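Local atomic coordinates of glycosyl transferase family 8 (Streptococcus pneumoniae, PDB entry 5GVV), a protein that transfers galactose from UDP-galactose to the terminal glucose of the already glycosylated serine-rich repeat protein PsrP, the third step of its O-glycosylation. Residues 91-96 with 148-153; 279-284 with 341-346; 335-340 with 362-367. All blocks are in the same frame, centred on the assembly; numbering follows the deposited sequence.

Contact 1. Residues 91-96 with 148-153; sequences YFIPDF and INNKKW
Pro94 packs into the corner between Asn150 and Trp153, and no hydrogen bond joins the two segments. Asn150 OD1 lies 3.2 Å from Pro94 CA and 3.3 Å from Pro94 CB, so the amide oxygen rests on aliphatic carbon. It is buried there without a hydrogen-bonding partner, while Asn150 ND2 at the other end of the same amide donates to the backbone oxygen of Glu99. With CG anti to the backbone N (chi1 -162°), the Asn150 side chain swings its end toward the proline although its CB sets out in another direction. Beside it, Pro94 CB meets Trp153 CB at 4.1 Å, and Pro94 CD approaches Trp153 CE3 at 4.2 Å; the pyrrolidine ring comes at the indole on a slant.

Deeper in, Ile93 and Ile148 reach toward each other tip to tip, their CD1 atoms 3.7 Å apart. Both isoleucines also touch Tyr104 of strand 101-105, and Ile93 CG2 packs obliquely against Asn150 OD1.

Ile148 also packs on the indole, its CG2 3.4 Å above one face of the Trp153 ring and offset toward the rim, and Trp153 NE1 is bonded to Tyr127 O, which helps to fix the turn of the indole. Asn149 caps the helix that carries Asn150 and Trp153: its OD1 accepts from Lys152 N at 3.3 Å, with the donor well above the carbonyl plane. Asp95 OD2 ties residues 91-96 to helix 158-167 through a salt bridge with Arg159.

Residues 91-96 thus cover the junction where strand 145-149 gives way to its capped helix. This is buried packing at the C-terminal end of an interior strand of the mixed sheet of a GT-A glycosyltransferase domain, with the Ile93 side chain about 10 Å from the bound UDP.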
ATOM      1  N   TYR A  91      17.330  -1.040  17.069  1.00 29.21           N
ATOM      2  CA  TYR A  91      18.641  -1.010  17.711  1.00 28.70           C
ATOM      3  C   TYR A  91      19.429   0.241  17.301  1.00 28.28           C
ATOM      4  O   TYR A  91      20.163   0.817  18.111  1.00 26.01           O
ATOM      5  CB  TYR A  91      19.458  -2.257  17.345  1.00 27.85           C
ATOM      6  CG  TYR A  91      18.928  -3.580  17.871  1.00 32.23           C
ATOM      7  CD1 TYR A  91      17.869  -3.628  18.769  1.00 32.97           C
ATOM      8  CD2 TYR A  91      19.502  -4.785  17.475  1.00 31.47           C
ATOM      9  CE1 TYR A  91      17.388  -4.836  19.250  1.00 32.63           C
ATOM     10  CE2 TYR A  91      19.025  -5.997  17.947  1.00 35.54           C
ATOM     11  CZ  TYR A  91      17.970  -6.015  18.838  1.00 34.18           C
ATOM     12  OH  TYR A  91      17.494  -7.217  19.318  1.00 35.61           O
ATOM     13  N   PHE A  92      19.265   0.660  16.045  1.00 26.16           N
ATOM     14  CA  PHE A  92      20.082   1.737  15.474  1.00 25.16           C
ATOM     15  C   PHE A  92      19.510   3.133  15.711  1.00 23.41           C
ATOM     16  O   PHE A  92      19.976   4.107  15.120  1.00 21.52           O
ATOM     17  CB  PHE A  92      20.276   1.518  13.969  1.00 23.96           C
ATOM     18  CG  PHE A  92      20.932   0.210  13.625  1.00 27.35           C
ATOM     19  CD1 PHE A  92      22.315   0.093  13.630  1.00 28.59           C
ATOM     20  CD2 PHE A  92      20.165  -0.901  13.296  1.00 30.99           C
ATOM     21  CE1 PHE A  92      22.926  -1.111  13.312  1.00 29.50           C
ATOM     22  CE2 PHE A  92      20.766  -2.108  12.975  1.00 34.28           C
ATOM     23  CZ  PHE A  92      22.149  -2.212  12.981  1.00 29.74           C
ATOM     24  N   ILE A  93      18.503   3.230  16.571  1.00 21.73           N
ATOM     25  CA  ILE A  93      17.883   4.521  16.880  1.00 21.46           C
ATOM     26  C   ILE A  93      18.871   5.643  17.248  1.00 23.00           C
ATOM     27  O   ILE A  93      18.819   6.722  16.653  1.00 24.73           O
ATOM     28  CB  ILE A  93      16.752   4.380  17.940  1.00 20.66           C
ATOM     29  CG1 ILE A  93      15.498   3.772  17.298  1.00 20.73           C
ATOM     30  CG2 ILE A  93      16.407   5.727  18.550  1.00 16.91           C
ATOM     31  CD1 ILE A  93      14.415   3.376  18.295  1.00 19.51           C
ATOM     32  N   PRO A  94      19.790   5.395  18.203  1.00 24.43           N
ATOM     33  CA  PRO A  94      20.660   6.517  18.581  1.00 27.04           C
ATOM     34  C   PRO A  94      21.691   6.889  17.515  1.00 25.88           C
ATOM     35  O   PRO A  94      22.447   7.841  17.711  1.00 30.76           O
ATOM     36  CB  PRO A  94      21.362   6.003  19.848  1.00 24.48           C
ATOM     37  CG  PRO A  94      21.383   4.527  19.694  1.00 28.48           C
ATOM     38  CD  PRO A  94      20.091   4.181  18.988  1.00 24.69           C
ATOM     39  N   ASP A  95      21.716   6.164  16.401  1.00 26.57           N
ATOM     40  CA  ASP A  95      22.609   6.504  15.298  1.00 25.27           C
ATOM     41  C   ASP A  95      21.997   7.564  14.376  1.00 28.03           C
ATOM     42  O   ASP A  95      22.696   8.145  13.540  1.00 25.91           O
ATOM     43  CB  ASP A  95      22.981   5.251  14.496  1.00 26.11           C
ATOM     44  CG  ASP A  95      23.908   4.321  15.258  1.00 32.07           C
ATOM     45  OD1 ASP A  95      24.742   4.824  16.041  1.00 33.85           O
ATOM     46  OD2 ASP A  95      23.807   3.087  15.074  1.00 32.24           O
ATOM     47  N   PHE A  96      20.698   7.819  14.537  1.00 20.47           N
ATOM     48  CA  PHE A  96      19.993   8.776  13.686  1.00 20.15           C
ATOM     49  C   PHE A  96      19.360   9.933  14.453  1.00 19.28           C
ATOM     50  O   PHE A  96      19.382  11.076  13.992  1.00 20.04           O
ATOM     51  CB  PHE A  96      18.898   8.070  12.880  1.00 19.63           C
ATOM     52  CG  PHE A  96      19.417   7.050  11.905  1.00 20.36           C
ATOM     53  CD1 PHE A  96      19.441   5.701  12.246  1.00 19.44           C
ATOM     54  CD2 PHE A  96      19.876   7.434  10.650  1.00 18.30           C
ATOM     55  CE1 PHE A  96      19.913   4.752  11.354  1.00 22.17           C
ATOM     56  CE2 PHE A  96      20.348   6.489   9.750  1.00 18.30           C
ATOM     57  CZ  PHE A  96      20.367   5.146  10.105  1.00 21.32           C
ATOM     58  N   ILE A 148      12.198   6.529  24.925  1.00 21.43           N
ATOM     59  CA  ILE A 148      13.619   6.203  24.983  1.00 18.23           C
ATOM     60  C   ILE A 148      14.508   7.364  25.442  1.00 22.05           C
ATOM     61  O   ILE A 148      14.399   8.482  24.934  1.00 21.28           O
ATOM     62  CB  ILE A 148      14.101   5.688  23.610  1.00 21.29           C
ATOM     63  CG1 ILE A 148      13.449   4.337  23.301  1.00 20.44           C
ATOM     64  CG2 ILE A 148      15.617   5.572  23.566  1.00 25.93           C
ATOM     65  CD1 ILE A 148      13.650   3.849  21.873  1.00 21.23           C
ATOM     66  N   ASN A 149      15.376   7.087  26.412  1.00 22.31           N
ATOM     67  CA  ASN A 149      16.412   8.029  26.816  1.00 23.93           C
ATOM     68  C   ASN A 149      17.548   7.952  25.797  1.00 24.32           C
ATOM     69  O   ASN A 149      18.542   7.264  26.020  1.00 25.78           O
ATOM     70  CB  ASN A 149      16.915   7.671  28.218  1.00 27.13           C
ATOM     71  CG  ASN A 149      17.834   8.728  28.812  1.00 30.33           C
ATOM     72  OD1 ASN A 149      18.475   9.499  28.095  1.00 28.54           O
ATOM     73  ND2 ASN A 149      17.907   8.757  30.138  1.00 30.39           N
ATOM     74  N   ASN A 150      17.389   8.653  24.677  1.00 24.33           N
ATOM     75  CA  ASN A 150      18.325   8.547  23.557  1.00 27.32           C
ATOM     76  C   ASN A 150      19.773   8.921  23.894  1.00 29.17           C
ATOM     77  O   ASN A 150      20.716   8.333  23.358  1.00 30.04           O
ATOM     78  CB  ASN A 150      17.834   9.379  22.372  1.00 26.09           C
ATOM     79  CG  ASN A 150      18.504   8.980  21.070  1.00 27.03           C
ATOM     80  OD1 ASN A 150      18.787   7.806  20.851  1.00 26.38           O
ATOM     81  ND2 ASN A 150      18.772   9.955  20.208  1.00 24.46           N
ATOM     82  N   LYS A 151      19.949   9.898  24.776  1.00 27.83           N
ATOM     83  CA  LYS A 151      21.287  10.323  25.175  1.00 32.10           C
ATOM     84  C   LYS A 151      22.030   9.179  25.864  1.00 34.63           C
ATOM     85  O   LYS A 151      23.185   8.887  25.537  1.00 35.10           O
ATOM     86  CB  LYS A 151      21.202  11.540  26.097  1.00 32.54           C
ATOM     87  CG  LYS A 151      22.556  12.148  26.456  1.00 36.17           C
ATOM     88  CD  LYS A 151      22.409  13.212  27.542  1.00 42.09           C
ATOM     89  CE  LYS A 151      23.581  13.180  28.519  1.00 47.53           C
ATOM     90  NZ  LYS A 151      23.359  14.054  29.712  1.00 49.26           N
ATOM     91  N   LYS A 152      21.349   8.531  26.806  1.00 30.72           N
ATOM     92  CA  LYS A 152      21.907   7.394  27.533  1.00 31.93           C
ATOM     93  C   LYS A 152      22.233   6.223  26.607  1.00 33.81           C
ATOM     94  O   LYS A 152      23.264   5.563  26.767  1.00 32.88           O
ATOM     95  CB  LYS A 152      20.932   6.931  28.617  1.00 35.37           C
ATOM     96  CG  LYS A 152      20.978   7.732  29.908  1.00 39.68           C
ATOM     97  CD  LYS A 152      21.665   6.941  31.011  1.00 45.13           C
ATOM     98  CE  LYS A 152      21.152   5.508  31.064  1.00 42.22           C
ATOM     99  NZ  LYS A 152      21.787   4.707  32.153  1.00 46.84           N
ATOM    100  N   TRP A 153      21.341   5.965  25.652  1.00 30.95           N
ATOM    101  CA  TRP A 153      21.552   4.937  24.635  1.00 31.14           C
ATOM    102  C   TRP A 153      22.817   5.210  23.821  1.00 33.00           C
ATOM    103  O   TRP A 153      23.489   4.277  23.368  1.00 32.02           O
ATOM    104  CB  TRP A 153      20.341   4.860  23.702  1.00 29.09           C
ATOM    105  CG  TRP A 153      19.156   4.150  24.294  1.00 26.97           C
ATOM    106  CD1 TRP A 153      18.604   4.356  25.526  1.00 30.60           C
ATOM    107  CD2 TRP A 153      18.365   3.132  23.668  1.00 30.80           C
ATOM    108  NE1 TRP A 153      17.526   3.519  25.708  1.00 29.88           N
ATOM    109  CE2 TRP A 153      17.359   2.758  24.579  1.00 29.15           C
ATOM    110  CE3 TRP A 153      18.413   2.494  22.425  1.00 28.40           C
ATOM    111  CZ2 TRP A 153      16.407   1.781  24.284  1.00 29.94           C
ATOM    112  CZ3 TRP A 153      17.469   1.521  22.137  1.00 30.42           C
ATOM    113  CH2 TRP A 153      16.482   1.175  23.061  1.00 24.58           C
TER

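Contact 2. Residues 279-284 with 341-346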
ATOM      1  N   GLN A 279      19.189  21.133 -12.950  1.00 16.56           N
ATOM      2  CA  GLN A 279      19.252  19.677 -13.065  1.00 19.06           C
ATOM      3  C   GLN A 279      20.656  19.238 -13.484  1.00 18.49           C
ATOM      4  O   GLN A 279      21.142  19.619 -14.554  1.00 16.65           O
ATOM      5  CB  GLN A 279      18.217  19.177 -14.081  1.00 20.65           C
ATOM      6  CG  GLN A 279      16.772  19.608 -13.775  1.00 19.14           C
ATOM      7  CD  GLN A 279      16.078  18.724 -12.750  1.00 20.95           C
ATOM      8  OE1 GLN A 279      16.452  17.568 -12.548  1.00 20.05           O
ATOM      9  NE2 GLN A 279      15.052  19.266 -12.099  1.00 20.68           N
ATOM     10  N   CYS A 280      21.307  18.440 -12.643  1.00 15.77           N
ATOM     11  CA  CYS A 280      22.677  18.004 -12.913  1.00 16.58           C
ATOM     12  C   CYS A 280      22.740  16.503 -13.161  1.00 16.55           C
ATOM     13  O   CYS A 280      21.933  15.742 -12.618  1.00 15.91           O
ATOM     14  CB  CYS A 280      23.600  18.371 -11.748  1.00 16.96           C
ATOM     15  SG  CYS A 280      23.896  20.141 -11.574  1.00 21.82           S
ATOM     16  N   VAL A 281      23.696  16.079 -13.983  1.00 15.15           N
ATOM     17  CA  VAL A 281      23.812  14.667 -14.321  1.00 13.34           C
ATOM     18  C   VAL A 281      25.264  14.193 -14.318  1.00 15.42           C
ATOM     19  O   VAL A 281      26.187  14.935 -14.689  1.00 16.86           O
ATOM     20  CB  VAL A 281      23.131  14.365 -15.683  1.00 15.99           C
ATOM     21  CG1 VAL A 281      23.812  15.133 -16.794  1.00 15.38           C
ATOM     22  CG2 VAL A 281      23.126  12.876 -15.980  1.00 13.63           C
ATOM     23  N   ASN A 282      25.467  12.962 -13.862  1.00 15.49           N
ATOM     24  CA  ASN A 282      26.758  12.299 -13.991  1.00 14.69           C
ATOM     25  C   ASN A 282      26.543  10.829 -14.301  1.00 15.03           C
ATOM     26  O   ASN A 282      25.582  10.227 -13.823  1.00 15.72           O
ATOM     27  CB  ASN A 282      27.593  12.445 -12.718  1.00 15.21           C
ATOM     28  CG  ASN A 282      28.832  11.559 -12.731  1.00 17.51           C
ATOM     29  OD1 ASN A 282      28.859  10.503 -12.097  1.00 16.84           O
ATOM     30  ND2 ASN A 282      29.856  11.978 -13.470  1.00 16.46           N
ATOM     31  N   LEU A 283      27.430  10.261 -15.110  1.00 15.10           N
ATOM     32  CA  LEU A 283      27.407   8.839 -15.415  1.00 16.53           C
ATOM     33  C   LEU A 283      28.654   8.219 -14.807  1.00 19.42           C
ATOM     34  O   LEU A 283      29.775   8.613 -15.143  1.00 22.14           O
ATOM     35  CB  LEU A 283      27.403   8.626 -16.934  1.00 15.19           C
ATOM     36  CG  LEU A 283      27.651   7.216 -17.475  1.00 16.68           C
ATOM     37  CD1 LEU A 283      26.430   6.328 -17.300  1.00 15.96           C
ATOM     38  CD2 LEU A 283      28.056   7.275 -18.943  1.00 21.96           C
ATOM     39  N   THR A 284      28.469   7.261 -13.906  1.00 17.08           N
ATOM     40  CA  THR A 284      29.599   6.606 -13.258  1.00 19.84           C
ATOM     41  C   THR A 284      29.524   5.099 -13.450  1.00 24.35           C
ATOM     42  O   THR A 284      28.442   4.546 -13.652  1.00 25.69           O
ATOM     43  CB  THR A 284      29.618   6.901 -11.744  1.00 22.32           C
ATOM     44  OG1 THR A 284      30.728   6.231 -11.130  1.00 23.51           O
ATOM     45  CG2 THR A 284      28.327   6.419 -11.087  1.00 18.66           C
ATOM     46  N   ILE A 341      19.798  15.146 -22.221  1.00 16.18           N
ATOM     47  CA  ILE A 341      18.976  16.133 -22.924  1.00 15.94           C
ATOM     48  C   ILE A 341      18.150  16.970 -21.944  1.00 17.84           C
ATOM     49  O   ILE A 341      17.969  18.173 -22.132  1.00 18.16           O
ATOM     50  CB  ILE A 341      18.026  15.444 -23.932  1.00 18.10           C
ATOM     51  CG1 ILE A 341      18.825  14.740 -25.033  1.00 18.89           C
ATOM     52  CG2 ILE A 341      17.049  16.440 -24.545  1.00 17.20           C
ATOM     53  CD1 ILE A 341      17.953  13.946 -25.994  1.00 20.91           C
ATOM     54  N   ALA A 342      17.670  16.325 -20.887  1.00 20.46           N
ATOM     55  CA  ALA A 342      16.825  16.981 -19.892  1.00 21.10           C
ATOM     56  C   ALA A 342      17.603  17.767 -18.831  1.00 25.42           C
ATOM     57  O   ALA A 342      17.003  18.492 -18.032  1.00 28.69           O
ATOM     58  CB  ALA A 342      15.924  15.957 -19.233  1.00 21.29           C
ATOM     59  N   SER A 343      18.927  17.627 -18.812  1.00 20.15           N
ATOM     60  CA  SER A 343      19.727  18.268 -17.767  1.00 22.35           C
ATOM     61  C   SER A 343      20.266  19.635 -18.186  1.00 21.71           C
ATOM     62  O   SER A 343      20.267  19.971 -19.372  1.00 19.11           O
ATOM     63  CB  SER A 343      20.870  17.350 -17.336  1.00 19.84           C
ATOM     64  OG  SER A 343      20.365  16.108 -16.883  1.00 23.90           O
ATOM     65  N   ASP A 344      20.709  20.416 -17.202  1.00 18.85           N
ATOM     66  CA  ASP A 344      21.235  21.757 -17.441  1.00 19.70           C
ATOM     67  C   ASP A 344      22.757  21.757 -17.426  1.00 19.36           C
ATOM     68  O   ASP A 344      23.394  22.644 -17.999  1.00 17.39           O
ATOM     69  CB  ASP A 344      20.757  22.719 -16.350  1.00 20.50           C
ATOM     70  CG  ASP A 344      19.262  22.936 -16.365  1.00 22.45           C
ATOM     71  OD1 ASP A 344      18.727  23.324 -17.424  1.00 25.47           O
ATOM     72  OD2 ASP A 344      18.619  22.725 -15.313  1.00 18.37           O
ATOM     73  N   LEU A 345      23.341  20.764 -16.759  1.00 16.20           N
ATOM     74  CA  LEU A 345      24.774  20.791 -16.488  1.00 16.56           C
ATOM     75  C   LEU A 345      25.322  19.396 -16.214  1.00 16.12           C
ATOM     76  O   LEU A 345      24.783  18.671 -15.371  1.00 17.38           O
ATOM     77  CB  LEU A 345      25.043  21.693 -15.279  1.00 14.78           C
ATOM     78  CG  LEU A 345      26.479  21.712 -14.751  1.00 15.05           C
ATOM     79  CD1 LEU A 345      27.401  22.320 -15.787  1.00 16.94           C
ATOM     80  CD2 LEU A 345      26.547  22.486 -13.460  1.00 19.08           C
ATOM     81  N   TYR A 346      26.383  19.015 -16.920  1.00 12.20           N
ATOM     82  CA  TYR A 346      27.027  17.732 -16.659  1.00 12.00           C
ATOM     83  C   TYR A 346      28.122  17.895 -15.608  1.00 15.21           C
ATOM     84  O   TYR A 346      28.943  18.813 -15.694  1.00 13.73           O
ATOM     85  CB  TYR A 346      27.609  17.126 -17.947  1.00 10.98           C
ATOM     86  CG  TYR A 346      28.000  15.676 -17.766  1.00 13.70           C
ATOM     87  CD1 TYR A 346      29.250  15.325 -17.265  1.00 17.09           C
ATOM     88  CD2 TYR A 346      27.106  14.656 -18.064  1.00 15.99           C
ATOM     89  CE1 TYR A 346      29.600  14.001 -17.076  1.00 16.83           C
ATOM     90  CE2 TYR A 346      27.445  13.331 -17.878  1.00 15.12           C
ATOM     91  CZ  TYR A 346      28.691  13.012 -17.386  1.00 16.18           C
ATOM     92  OH  TYR A 346      29.031  11.688 -17.195  1.00 15.17           O
TER
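The phenol of Tyr346 is laid along strand 278-283, with Val281 O 3.5 Å above one face of its ring and offset toward the rim. A chi1 of -167° turns the ring away from its own backbone N and carries it across to the neighbouring strand and forward along it, where its OH accepts a 3.0 Å bond from Leu283 N. The ring therefore reaches two residues beyond its bridge partner Val281. Val281 CG1 crosses obliquely to Tyr346 CD2 at 3.6 Å and also packs on Ser343 OG, whose hydrogen-bonding partner is Ile339 O in the preceding helix. Asn282 holds its amide at 51° to the phenol ring, with ND2 bonded to Leu347 O.

On the other face of the sheet Cys280 SG meets Leu345 CD2 at 4.0 Å. The backbones pair in parallel, and Val281 N donates to Leu345 O at 3.1 Å.

Where the second strand begins, Gln279 O takes a 2.8 Å bond from Asp344 N and a weak one from Leu345 N. The Asp344 carboxylate turns back to receive Gln279 N on OD2, from the anti side at 2.9 Å, so side chain and backbone together hold the strand entrance.

Residues 341-346 lead from helix 333-342 into strand 345-348, beside strand 278-283, the two forming the middle of a six-stranded parallel sheet with order 3-2-1-4-5-6, as in a Rossmann-like alpha/beta domain.

Contact 3. Residues 335-340 with 362-367; sequences LLEQIV and VLKYKK
Tyr365 OH donates a 2.6 Å hydrogen bond to Glu337 OE2, the one hydrogen bond between residues 335-340 and 362-367, made from just past the end of helix 356-364. The carboxylate oxygen lies at the edge of the phenol ring, near its plane, whereas the hydroxyl meets OE2 from above the carboxylate plane, 42° out of it. The two flat groups are turned 61° against each other, and the side chains cross at about a right angle. Glu337 reaches this far on a fully stretched chain (chi1 175°). Lys364 CG stands 4.0 Å above the centre of the Tyr365 ring, covering one face, while Lys364 NZ remains 5.5 Å from Glu337 OE2; a charge at that distance may favour the carboxylate slightly, without a salt bridge.

Further along, Val340 CG1 lies 4.3 Å from Val362 N and equally near Lys367 CG. The Lys367 chain bends at chi2 and runs to the carbonyls at the C-terminal end of helix 333-342 and beyond, with CE 3.4 Å from Val340 O and NZ bonded to Ser343 O and Ile341 O. A Schellman motif, with Lys366 at positive phi and bonds from Lys367 N to Val362 O and Lys366 N to Leu363 O, ends helix 356-364 and places Lys367 next to helix 333-342.

Phe361 of helix 356-364 touches Leu336, Glu337 and Val340, so that the two helices pack together through it, while Leu336 and Ile339 face strands 278-283 and 302-307 and Leu335 and Gln338 touch Phe215 of the second subunit.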
ATOM      1  N   LEU A 335      18.840   5.507 -22.284  1.00 13.31           N
ATOM      2  CA  LEU A 335      18.167   6.130 -21.143  1.00 14.59           C
ATOM      3  C   LEU A 335      19.001   7.284 -20.583  1.00 16.12           C
ATOM      4  O   LEU A 335      18.464   8.344 -20.248  1.00 16.29           O
ATOM      5  CB  LEU A 335      17.881   5.084 -20.059  1.00 13.36           C
ATOM      6  CG  LEU A 335      17.129   3.860 -20.599  1.00 14.58           C
ATOM      7  CD1 LEU A 335      17.001   2.753 -19.558  1.00 16.24           C
ATOM      8  CD2 LEU A 335      15.760   4.269 -21.102  1.00 17.65           C
ATOM      9  N   LEU A 336      20.313   7.076 -20.487  1.00 14.87           N
ATOM     10  CA  LEU A 336      21.233   8.137 -20.086  1.00 12.98           C
ATOM     11  C   LEU A 336      21.138   9.317 -21.057  1.00 16.10           C
ATOM     12  O   LEU A 336      21.144  10.474 -20.635  1.00 12.11           O
ATOM     13  CB  LEU A 336      22.668   7.593 -20.027  1.00 14.29           C
ATOM     14  CG  LEU A 336      23.852   8.443 -19.540  1.00 16.14           C
ATOM     15  CD1 LEU A 336      24.668   8.988 -20.695  1.00 18.18           C
ATOM     16  CD2 LEU A 336      23.427   9.571 -18.593  1.00 17.07           C
ATOM     17  N   GLU A 337      21.034   9.029 -22.354  1.00 15.12           N
ATOM     18  CA  GLU A 337      20.935  10.097 -23.350  1.00 16.82           C
ATOM     19  C   GLU A 337      19.735  11.010 -23.092  1.00 15.81           C
ATOM     20  O   GLU A 337      19.846  12.234 -23.216  1.00 12.58           O
ATOM     21  CB  GLU A 337      20.873   9.529 -24.776  1.00 18.99           C
ATOM     22  CG  GLU A 337      20.659  10.602 -25.846  1.00 18.26           C
ATOM     23  CD  GLU A 337      20.799  10.083 -27.268  1.00 18.44           C
ATOM     24  OE1 GLU A 337      20.410   8.926 -27.539  1.00 21.91           O
ATOM     25  OE2 GLU A 337      21.287  10.852 -28.121  1.00 23.33           O
ATOM     26  N   GLN A 338      18.593  10.421 -22.728  1.00 13.58           N
ATOM     27  CA  GLN A 338      17.388  11.210 -22.487  1.00 17.08           C
ATOM     28  C   GLN A 338      17.527  12.074 -21.236  1.00 15.43           C
ATOM     29  O   GLN A 338      16.997  13.187 -21.179  1.00 16.73           O
ATOM     30  CB  GLN A 338      16.152  10.309 -22.379  1.00 17.02           C
ATOM     31  CG  GLN A 338      15.806   9.572 -23.675  1.00 17.30           C
ATOM     32  CD  GLN A 338      15.716  10.510 -24.866  1.00 19.40           C
ATOM     33  OE1 GLN A 338      14.999  11.510 -24.827  1.00 20.82           O
ATOM     34  NE2 GLN A 338      16.457  10.202 -25.926  1.00 19.80           N
ATOM     35  N   ILE A 339      18.234  11.559 -20.234  1.00 13.54           N
ATOM     36  CA  ILE A 339      18.495  12.322 -19.013  1.00 16.74           C
ATOM     37  C   ILE A 339      19.426  13.501 -19.307  1.00 15.73           C
ATOM     38  O   ILE A 339      19.224  14.601 -18.788  1.00 18.43           O
ATOM     39  CB  ILE A 339      19.080  11.428 -17.892  1.00 14.90           C
ATOM     40  CG1 ILE A 339      18.067  10.347 -17.507  1.00 16.42           C
ATOM     41  CG2 ILE A 339      19.449  12.258 -16.657  1.00 16.08           C
ATOM     42  CD1 ILE A 339      18.584   9.311 -16.514  1.00 16.47           C
ATOM     43  N   VAL A 340      20.434  13.277 -20.146  1.00 14.28           N
ATOM     44  CA  VAL A 340      21.357  14.347 -20.522  1.00 14.46           C
ATOM     45  C   VAL A 340      20.623  15.487 -21.234  1.00 15.64           C
ATOM     46  O   VAL A 340      20.796  16.656 -20.883  1.00 18.19           O
ATOM     47  CB  VAL A 340      22.516  13.825 -21.398  1.00 18.23           C
ATOM     48  CG1 VAL A 340      23.402  14.979 -21.849  1.00 17.07           C
ATOM     49  CG2 VAL A 340      23.349  12.811 -20.619  1.00 15.39           C
ATOM     50  N   VAL A 362      26.920  15.242 -24.371  1.00 22.08           N
ATOM     51  CA  VAL A 362      27.158  16.579 -23.816  1.00 23.06           C
ATOM     52  C   VAL A 362      27.416  17.619 -24.913  1.00 22.61           C
ATOM     53  O   VAL A 362      26.804  18.690 -24.918  1.00 24.13           O
ATOM     54  CB  VAL A 362      28.325  16.577 -22.805  1.00 20.39           C
ATOM     55  CG1 VAL A 362      28.815  17.990 -22.545  1.00 19.84           C
ATOM     56  CG2 VAL A 362      27.893  15.926 -21.500  1.00 21.92           C
ATOM     57  N   LEU A 363      28.315  17.295 -25.840  1.00 22.99           N
ATOM     58  CA  LEU A 363      28.620  18.172 -26.972  1.00 24.16           C
ATOM     59  C   LEU A 363      27.419  18.373 -27.893  1.00 24.60           C
ATOM     60  O   LEU A 363      27.075  19.499 -28.262  1.00 23.85           O
ATOM     61  CB  LEU A 363      29.777  17.589 -27.782  1.00 25.75           C
ATOM     62  CG  LEU A 363      31.183  17.991 -27.354  1.00 30.78           C
ATOM     63  CD1 LEU A 363      32.237  17.181 -28.102  1.00 35.61           C
ATOM     64  CD2 LEU A 363      31.384  19.480 -27.583  1.00 32.50           C
ATOM     65  N   LYS A 364      26.802  17.259 -28.266  1.00 22.81           N
ATOM     66  CA  LYS A 364      25.687  17.232 -29.205  1.00 22.49           C
ATOM     67  C   LYS A 364      24.517  18.104 -28.748  1.00 24.50           C
ATOM     68  O   LYS A 364      23.902  18.803 -29.556  1.00 27.88           O
ATOM     69  CB  LYS A 364      25.246  15.779 -29.395  1.00 25.49           C
ATOM     70  CG  LYS A 364      24.082  15.549 -30.340  1.00 28.23           C
ATOM     71  CD  LYS A 364      24.007  14.069 -30.703  1.00 25.49           C
ATOM     72  CE  LYS A 364      22.608  13.647 -31.110  1.00 28.75           C
ATOM     73  NZ  LYS A 364      22.128  14.331 -32.339  1.00 32.00           N
ATOM     74  N   TYR A 365      24.229  18.088 -27.451  1.00 22.02           N
ATOM     75  CA  TYR A 365      23.101  18.850 -26.927  1.00 24.66           C
ATOM     76  C   TYR A 365      23.536  20.165 -26.260  1.00 26.34           C
ATOM     77  O   TYR A 365      22.758  20.808 -25.549  1.00 27.32           O
ATOM     78  CB  TYR A 365      22.254  17.963 -26.005  1.00 20.51           C
ATOM     79  CG  TYR A 365      21.754  16.708 -26.709  1.00 21.58           C
ATOM     80  CD1 TYR A 365      20.796  16.788 -27.710  1.00 22.39           C
ATOM     81  CD2 TYR A 365      22.248  15.449 -26.377  1.00 19.41           C
ATOM     82  CE1 TYR A 365      20.341  15.653 -28.363  1.00 20.25           C
ATOM     83  CE2 TYR A 365      21.799  14.306 -27.021  1.00 19.47           C
ATOM     84  CZ  TYR A 365      20.846  14.416 -28.015  1.00 24.87           C
ATOM     85  OH  TYR A 365      20.393  13.282 -28.658  1.00 25.62           O
ATOM     86  N   LYS A 366      24.781  20.560 -26.525  1.00 23.45           N
ATOM     87  CA  LYS A 366      25.335  21.838 -26.064  1.00 26.60           C
ATOM     88  C   LYS A 366      25.216  22.063 -24.562  1.00 25.65           C
ATOM     89  O   LYS A 366      24.793  23.139 -24.128  1.00 25.04           O
ATOM     90  CB  LYS A 366      24.688  23.023 -26.791  1.00 29.81           C
ATOM     91  CG  LYS A 366      25.345  23.403 -28.110  1.00 32.04           C
ATOM     92  CD  LYS A 366      24.682  22.691 -29.268  1.00 37.24           C
ATOM     93  CE  LYS A 366      23.177  22.916 -29.258  1.00 37.63           C
ATOM     94  NZ  LYS A 366      22.449  21.990 -30.174  1.00 42.34           N
ATOM     95  N   LYS A 367      25.601  21.066 -23.772  1.00 24.26           N
ATOM     96  CA  LYS A 367      25.515  21.180 -22.320  1.00 20.68           C
ATOM     97  C   LYS A 367      26.859  21.611 -21.742  1.00 19.27           C
ATOM     98  O   LYS A 367      27.904  21.100 -22.150  1.00 18.70           O
ATOM     99  CB  LYS A 367      25.082  19.846 -21.711  1.00 16.02           C
ATOM    100  CG  LYS A 367      23.772  19.290 -22.280  1.00 20.94           C
ATOM    101  CD  LYS A 367      22.574  20.155 -21.897  1.00 16.86           C
ATOM    102  CE  LYS A 367      21.279  19.596 -22.480  1.00 19.52           C
ATOM    103  NZ  LYS A 367      20.089  20.366 -22.009  1.00 18.09           N
TER

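Contact 1 closes before the other two open along the chain and belongs to the GT-A part that binds UDP and manganese. Contacts 2 and 3 lie on the opposite side of the chain's centre, in the six-stranded parallel sheet and its helices; the centre of contact 1 is about 39 Å from that of contact 2 and about 45 Å from that of contact 3. Those two have centres about 7 Å apart. Their segments alternate (279-284, 335-340, 341-346, 362-367), and the helix of contact 3 runs straight into the strand of contact 2. Val362 packs on Tyr346 and Tyr365 on Ile341, making contacts 2 and 3 one packed unit, remote from the nucleotide site.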